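Side-chain contacts in Exo-beta-1,3-glucanase (Streptomyces sp. SirexAA-E, PDB 4PEY), which hydrolyses laminarin and laminarioligosaccharides as an exo-beta-1,3-glucanase of glycoside hydrolase family 55, releasing glucose and laminaribiose: residues 403-408 and 459-464; 464-469 and 473-478. The protein carries 1 engineered substitution. All coordinates share one frame; numbering follows the deposited sequence.

Overall arrangement
Both contacts use the long connection that leaves strand 450-458, and Pro464 belongs to each. Contact 1 (403-408 with 459-464) lies at the substrate site: Asp405 and Tyr461 bind the glucan, and Tyr461 stands about 4 Å, side chain to side chain, from Ala458, the engineered residue at the position inferred to hold the proton donor. Contact 2 (464-469 with 473-478) follows further along the chain, its centre about 15 Å from that of contact 1 and farther from the middle of the molecule. The two touch directly: Lys459 NZ lies 2.8 Å from Tyr477 O, a probable hydrogen bond, and Ala463 CB packs at 3.9 Å on Ile469 CG2. The side chain of Ile469 is about 11 Å from that of Tyr461.

Contact 1: 403-408 and 459-464; sequences RADHGE and KAYDAP. With BGC (beta-D-glucopyranose), chain B; BGC (beta-D-glucopyranose), chain C.
Arg403 reaches Asp462 on a chain extended from CG to NE, CG anti to the backbone N (chi1 172°), while Asp462 turns CG between its own N and carbonyl carbon (chi1 51°) to meet it from the opposite direction. The two ends form a two-pronged salt bridge. Arg403 NH1 gives Asp462 OD1 a nearly straight bond of 3.0 Å, in the guanidinium plane and on the syn lone pair; Arg403 NH2 reaches Asp462 OD2, also at 3.0 Å, but more bent and tilted from that plane. Arg403 NE binds Asn415 O and NH1 also binds His437 O, so the guanidinium is fixed in rotation. A lysine in its place, with a single nitrogen, would probably lose the two-pronged grip on Asp462 and leave Asn415 O or His437 O without its donor. A water 2.9 Å from Ala404 O adds a weak bond to Asp462 OD2.

Asp405 CB approaches Tyr461 obliquely, 3.8 Å from its CD2, and the Asp405 carboxylate binds the chain B glucose: OD1 accepts from O6 and OD2 from O4, each at 2.7 Å. His406 ND1 steadies that carboxylate, bonding Asp405 OD1 at 2.7 Å from above its plane. Tyr461 OH lies 3.0 Å from O4 of the chain C glucose, and O6 of the chain B glucose sits at the ring edge. The contact thus lines the substrate pocket. Its segments begin at the end of strand 399-403 and just after strand 450-458, parallel neighbours of strand 429-436 in the beta-helix, whose end supplies the sugar-binding residue Glu436.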
loop_
_atom_site.group_PDB
_atom_site.type_symbol
_atom_site.label_atom_id
_atom_site.label_comp_id
_atom_site.label_asym_id
_atom_site.label_seq_id
_atom_site.Cartn_x
_atom_site.Cartn_y
_atom_site.Cartn_z
ATOM N N ARG A 403 -7.005 5.789 9.048
ATOM C CA ARG A 403 -8.056 6.609 9.634
ATOM C C ARG A 403 -7.702 8.067 9.326
ATOM O O ARG A 403 -6.610 8.528 9.670
ATOM C CB ARG A 403 -8.193 6.370 11.142
ATOM C CG ARG A 403 -9.151 7.352 11.797
ATOM C CD ARG A 403 -9.425 7.063 13.270
ATOM N NE ARG A 403 -10.204 8.162 13.832
ATOM C CZ ARG A 403 -9.708 9.153 14.566
ATOM N NH1 ARG A 403 -8.423 9.186 14.906
ATOM N NH2 ARG A 403 -10.509 10.114 14.979
ATOM N N ALA A 404 -8.600 8.784 8.649
ATOM C CA ALA A 404 -8.273 10.129 8.159
ATOM C C ALA A 404 -7.920 11.095 9.294
ATOM O O ALA A 404 -8.625 11.163 10.302
ATOM C CB ALA A 404 -9.432 10.703 7.338
ATOM N N ASP A 405 -6.830 11.835 9.112
ATOM C CA ASP A 405 -6.408 12.874 10.052
ATOM C C ASP A 405 -6.802 14.268 9.584
ATOM O O ASP A 405 -6.676 15.235 10.327
ATOM C CB ASP A 405 -4.897 12.838 10.221
ATOM C CG ASP A 405 -4.192 13.071 8.909
ATOM O OD1 ASP A 405 -3.784 14.223 8.627
ATOM O OD2 ASP A 405 -4.109 12.103 8.125
ATOM N N HIS A 406 -7.232 14.371 8.330
ATOM C CA HIS A 406 -7.641 15.653 7.766
ATOM C C HIS A 406 -8.719 15.403 6.723
ATOM O O HIS A 406 -8.943 14.258 6.325
ATOM C CB HIS A 406 -6.445 16.399 7.156
ATOM C CG HIS A 406 -5.820 15.694 5.993
ATOM N ND1 HIS A 406 -4.797 14.777 6.138
ATOM C CD2 HIS A 406 -6.062 15.779 4.662
ATOM C CE1 HIS A 406 -4.450 14.318 4.948
ATOM N NE2 HIS A 406 -5.203 14.906 4.035
ATOM N N GLY A 407 -9.392 16.467 6.293
ATOM C CA GLY A 407 -10.497 16.346 5.365
ATOM C C GLY A 407 -11.832 16.601 6.039
ATOM O O GLY A 407 -11.898 17.200 7.118
ATOM N N GLU A 408 -12.896 16.136 5.396
ATOM C CA GLU A 408 -14.254 16.286 5.911
ATOM C C GLU A 408 -14.692 15.041 6.663
ATOM O O GLU A 408 -14.357 13.921 6.272
ATOM C CB GLU A 408 -15.233 16.566 4.767
ATOM C CG GLU A 408 -15.022 17.901 4.076
ATOM C CD GLU A 408 -15.649 19.056 4.835
ATOM O OE1 GLU A 408 -16.440 18.796 5.769
ATOM O OE2 GLU A 408 -15.354 20.224 4.498
ATOM N N LYS A 459 0.424 7.665 15.077
ATOM C CA LYS A 459 -0.686 7.515 16.011
ATOM C C LYS A 459 -1.759 8.570 15.739
ATOM O O LYS A 459 -1.513 9.543 15.021
ATOM C CB LYS A 459 -0.180 7.600 17.456
ATOM C CG LYS A 459 0.694 6.403 17.884
ATOM C CD LYS A 459 -0.040 5.059 17.821
ATOM C CE LYS A 459 -1.273 5.020 18.712
ATOM N NZ LYS A 459 -2.053 3.751 18.572
ATOM N N ALA A 460 -2.952 8.356 16.283
ATOM C CA ALA A 460 -4.035 9.340 16.187
ATOM C C ALA A 460 -3.572 10.706 16.687
ATOM O O ALA A 460 -2.978 10.799 17.757
ATOM C CB ALA A 460 -5.249 8.875 16.990
ATOM N N TYR A 461 -3.856 11.760 15.923
ATOM C CA TYR A 461 -3.461 13.117 16.322
ATOM C C TYR A 461 -4.460 13.740 17.292
ATOM O O TYR A 461 -4.132 14.697 18.012
ATOM C CB TYR A 461 -3.341 14.052 15.115
ATOM C CG TYR A 461 -2.365 13.643 14.041
ATOM C CD1 TYR A 461 -1.391 12.676 14.272
ATOM C CD2 TYR A 461 -2.416 14.241 12.787
ATOM C CE1 TYR A 461 -0.493 12.313 13.270
ATOM C CE2 TYR A 461 -1.529 13.890 11.788
ATOM C CZ TYR A 461 -0.572 12.927 12.034
ATOM O OH TYR A 461 0.307 12.579 11.038
ATOM N N ASP A 462 -5.685 13.221 17.284
ATOM C CA ASP A 462 -6.806 13.955 17.858
ATOM C C ASP A 462 -7.342 13.373 19.167
ATOM O O ASP A 462 -8.446 13.712 19.601
ATOM C CB ASP A 462 -7.937 14.088 16.817
ATOM C CG ASP A 462 -8.333 12.766 16.160
ATOM O OD1 ASP A 462 -7.694 11.721 16.403
ATOM O OD2 ASP A 462 -9.295 12.791 15.363
ATOM N N ALA A 463 -6.543 12.534 19.815
ATOM C CA ALA A 463 -6.868 12.086 21.165
ATOM C C ALA A 463 -7.026 13.318 22.052
ATOM O O ALA A 463 -6.126 14.151 22.117
ATOM C CB ALA A 463 -5.785 11.165 21.703
ATOM N N PRO A 464 -8.178 13.451 22.725
ATOM C CA PRO A 464 -8.423 14.705 23.452
ATOM C C PRO A 464 -7.632 14.829 24.753
ATOM O O PRO A 464 -7.333 15.948 25.190
ATOM C CB PRO A 464 -9.932 14.661 23.732
ATOM C CG PRO A 464 -10.304 13.226 23.670
ATOM C CD PRO A 464 -9.383 12.604 22.644
HETATM C C2 BGC B . 0.841 11.262 7.890
HETATM C C3 BGC B . -0.394 11.108 7.009
HETATM C C4 BGC B . -1.192 12.402 7.014
HETATM C C5 BGC B . -0.303 13.552 6.571
HETATM C C6 BGC B . -1.083 14.857 6.530
HETATM C C1 BGC B . 1.602 12.557 7.593
HETATM O O2 BGC B . 1.688 10.135 7.709
HETATM O O3 BGC B . -1.205 10.063 7.503
HETATM O O4 BGC B . -2.319 12.293 6.177
HETATM O O5 BGC B . 0.742 13.678 7.507
HETATM O O6 BGC B . -1.378 15.266 7.846
HETATM C C2 BGC C . 4.524 13.962 8.814
HETATM C C3 BGC C . 3.016 14.150 8.717
HETATM C C4 BGC C . 2.511 14.904 9.938
HETATM C C5 BGC C . 3.288 16.201 10.087
HETATM C C6 BGC C . 2.800 16.972 11.307
HETATM C C1 BGC C . 5.240 15.272 9.120
HETATM O O2 BGC C . 4.995 13.476 7.576
HETATM O O3 BGC C . 2.480 12.810 8.667
HETATM O O4 BGC C . 1.124 15.140 9.795
HETATM O O5 BGC C . 4.663 15.899 10.250
HETATM O O6 BGC C . 3.491 18.202 11.389
HETATM O O HOH W 1 -7.872 12.035 12.968
#

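Contact 2: 464-469 and 473-478; sequences PDQAAI and DIKGYA
Ile469 packs its side chain against Gly476 while its carbonyl oxygen accepts a weak, bent hydrogen bond of 2.9 Å from Gly476 N. This is the close part of the contact: Ile469 CD1 lies 3.9 Å from Gly476 CA, and at the backbone angles of Gly476 a CB would be jammed against the carbonyl O of Lys475. Tyr477 brings CE1 to 3.6 Å from Ile469 O, obliquely, and its hydroxyl is bonded to Lys440. Ile469 itself is buried, with Trp412 and Ile506 packing on it too.

The Gln466 side is looser, for there only Gln466 NE2 touches the Lys475 methylenes, 3.5 Å from Lys475 CB. Gln466 is bent at chi2 (67°), and its side chain crosses the extended Lys475 at about a right angle. The polar ends have partners elsewhere: Gln466 OE1 takes Arg507 N, and Lys475 NZ pairs with Glu537. Asp465 OD2 accepts from Ala468 N at 3.0 Å, an Asx motif within 464-469. The contact closes the hairpin of strands 470-471 and 474-475, an antiparallel excursion between strands 450-458 and 480-482 of the parallel beta-helix, with Ile474 resting on Gln513 of strand 512-513.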
loop_
_atom_site.group_PDB
_atom_site.type_symbol
_atom_site.label_atom_id
_atom_site.label_comp_id
_atom_site.label_asym_id
_atom_site.label_seq_id
_atom_site.Cartn_x
_atom_site.Cartn_y
_atom_site.Cartn_z
ATOM N N PRO A 464 -8.178 13.451 22.725
ATOM C CA PRO A 464 -8.423 14.705 23.452
ATOM C C PRO A 464 -7.632 14.829 24.753
ATOM O O PRO A 464 -7.333 15.948 25.190
ATOM C CB PRO A 464 -9.932 14.661 23.732
ATOM C CG PRO A 464 -10.304 13.226 23.670
ATOM C CD PRO A 464 -9.383 12.604 22.644
ATOM N N ASP A 465 -7.311 13.695 25.368
ATOM C CA ASP A 465 -6.588 13.696 26.629
ATOM C C ASP A 465 -6.020 12.309 26.894
ATOM O O ASP A 465 -6.270 11.367 26.131
ATOM C CB ASP A 465 -7.487 14.163 27.791
ATOM C CG ASP A 465 -8.796 13.385 27.891
ATOM O OD1 ASP A 465 -9.822 14.010 28.246
ATOM O OD2 ASP A 465 -8.816 12.163 27.641
ATOM N N GLN A 466 -5.235 12.195 27.961
ATOM C CA GLN A 466 -4.591 10.937 28.308
ATOM C C GLN A 466 -5.606 9.820 28.564
ATOM O O GLN A 466 -5.418 8.684 28.119
ATOM C CB GLN A 466 -3.701 11.129 29.533
ATOM C CG GLN A 466 -2.720 9.995 29.745
ATOM C CD GLN A 466 -1.682 9.941 28.638
ATOM O OE1 GLN A 466 -0.987 10.930 28.389
ATOM N NE2 GLN A 466 -1.588 8.793 27.945
ATOM N N ALA A 467 -6.686 10.149 29.269
ATOM C CA ALA A 467 -7.713 9.167 29.611
ATOM C C ALA A 467 -8.323 8.504 28.379
ATOM O O ALA A 467 -8.728 7.338 28.429
ATOM C CB ALA A 467 -8.804 9.821 30.435
ATOM N N ALA A 468 -8.389 9.251 27.281
ATOM C CA ALA A 468 -9.043 8.779 26.063
ATOM C C ALA A 468 -8.310 7.606 25.427
ATOM O O ALA A 468 -8.896 6.861 24.646
ATOM C CB ALA A 468 -9.172 9.918 25.061
ATOM N N ILE A 469 -7.028 7.446 25.747
ATOM C CA ILE A 469 -6.265 6.338 25.182
ATOM C C ILE A 469 -5.698 5.425 26.271
ATOM O O ILE A 469 -4.770 4.662 26.029
ATOM C CB ILE A 469 -5.118 6.838 24.260
ATOM C CG1 ILE A 469 -4.141 7.759 25.008
ATOM C CG2 ILE A 469 -5.700 7.511 23.015
ATOM C CD1 ILE A 469 -2.929 8.174 24.177
ATOM N N ASP A 473 -3.378 -0.616 32.373
ATOM C CA ASP A 473 -2.342 0.114 33.093
ATOM C C ASP A 473 -1.309 0.719 32.147
ATOM O O ASP A 473 -0.254 1.186 32.584
ATOM C CB ASP A 473 -1.646 -0.804 34.098
ATOM C CG ASP A 473 -2.584 -1.305 35.177
ATOM O OD1 ASP A 473 -3.374 -0.492 35.705
ATOM O OD2 ASP A 473 -2.536 -2.512 35.491
ATOM N N ILE A 474 -1.604 0.694 30.852
ATOM C CA ILE A 474 -0.690 1.233 29.851
ATOM C C ILE A 474 -1.230 2.545 29.287
ATOM O O ILE A 474 -2.424 2.657 28.989
ATOM C CB ILE A 474 -0.457 0.208 28.711
ATOM C CG1 ILE A 474 0.199 -1.057 29.279
ATOM C CG2 ILE A 474 0.388 0.796 27.572
ATOM C CD1 ILE A 474 0.269 -2.190 28.296
ATOM N N LYS A 475 -0.352 3.542 29.157
ATOM C CA LYS A 475 -0.713 4.792 28.500
ATOM C C LYS A 475 -0.689 4.608 26.987
ATOM O O LYS A 475 0.371 4.411 26.398
ATOM C CB LYS A 475 0.235 5.921 28.896
ATOM C CG LYS A 475 0.158 6.327 30.354
ATOM C CD LYS A 475 1.149 7.447 30.604
ATOM C CE LYS A 475 1.483 7.619 32.075
ATOM N NZ LYS A 475 2.678 8.502 32.215
ATOM N N GLY A 476 -1.854 4.664 26.360
ATOM C CA GLY A 476 -1.925 4.485 24.921
ATOM C C GLY A 476 -1.990 3.029 24.490
ATOM O O GLY A 476 -1.765 2.104 25.280
ATOM N N TYR A 477 -2.317 2.845 23.218
ATOM C CA TYR A 477 -2.349 1.545 22.570
ATOM C C TYR A 477 -1.189 1.445 21.606
ATOM O O TYR A 477 -1.003 2.340 20.782
ATOM C CB TYR A 477 -3.662 1.352 21.807
ATOM C CG TYR A 477 -4.889 1.264 22.684
ATOM C CD1 TYR A 477 -5.479 2.409 23.211
ATOM C CD2 TYR A 477 -5.467 0.032 22.972
ATOM C CE1 TYR A 477 -6.611 2.321 24.020
ATOM C CE2 TYR A 477 -6.584 -0.063 23.767
ATOM C CZ TYR A 477 -7.154 1.077 24.292
ATOM O OH TYR A 477 -8.280 0.951 25.076
ATOM N N ALA A 478 -0.400 0.378 21.699
ATOM C CA ALA A 478 0.694 0.180 20.747
ATOM C C ALA A 478 0.243 0.346 19.286
ATOM O O ALA A 478 -0.879 -0.017 18.918
ATOM C CB ALA A 478 1.322 -1.198 20.936
#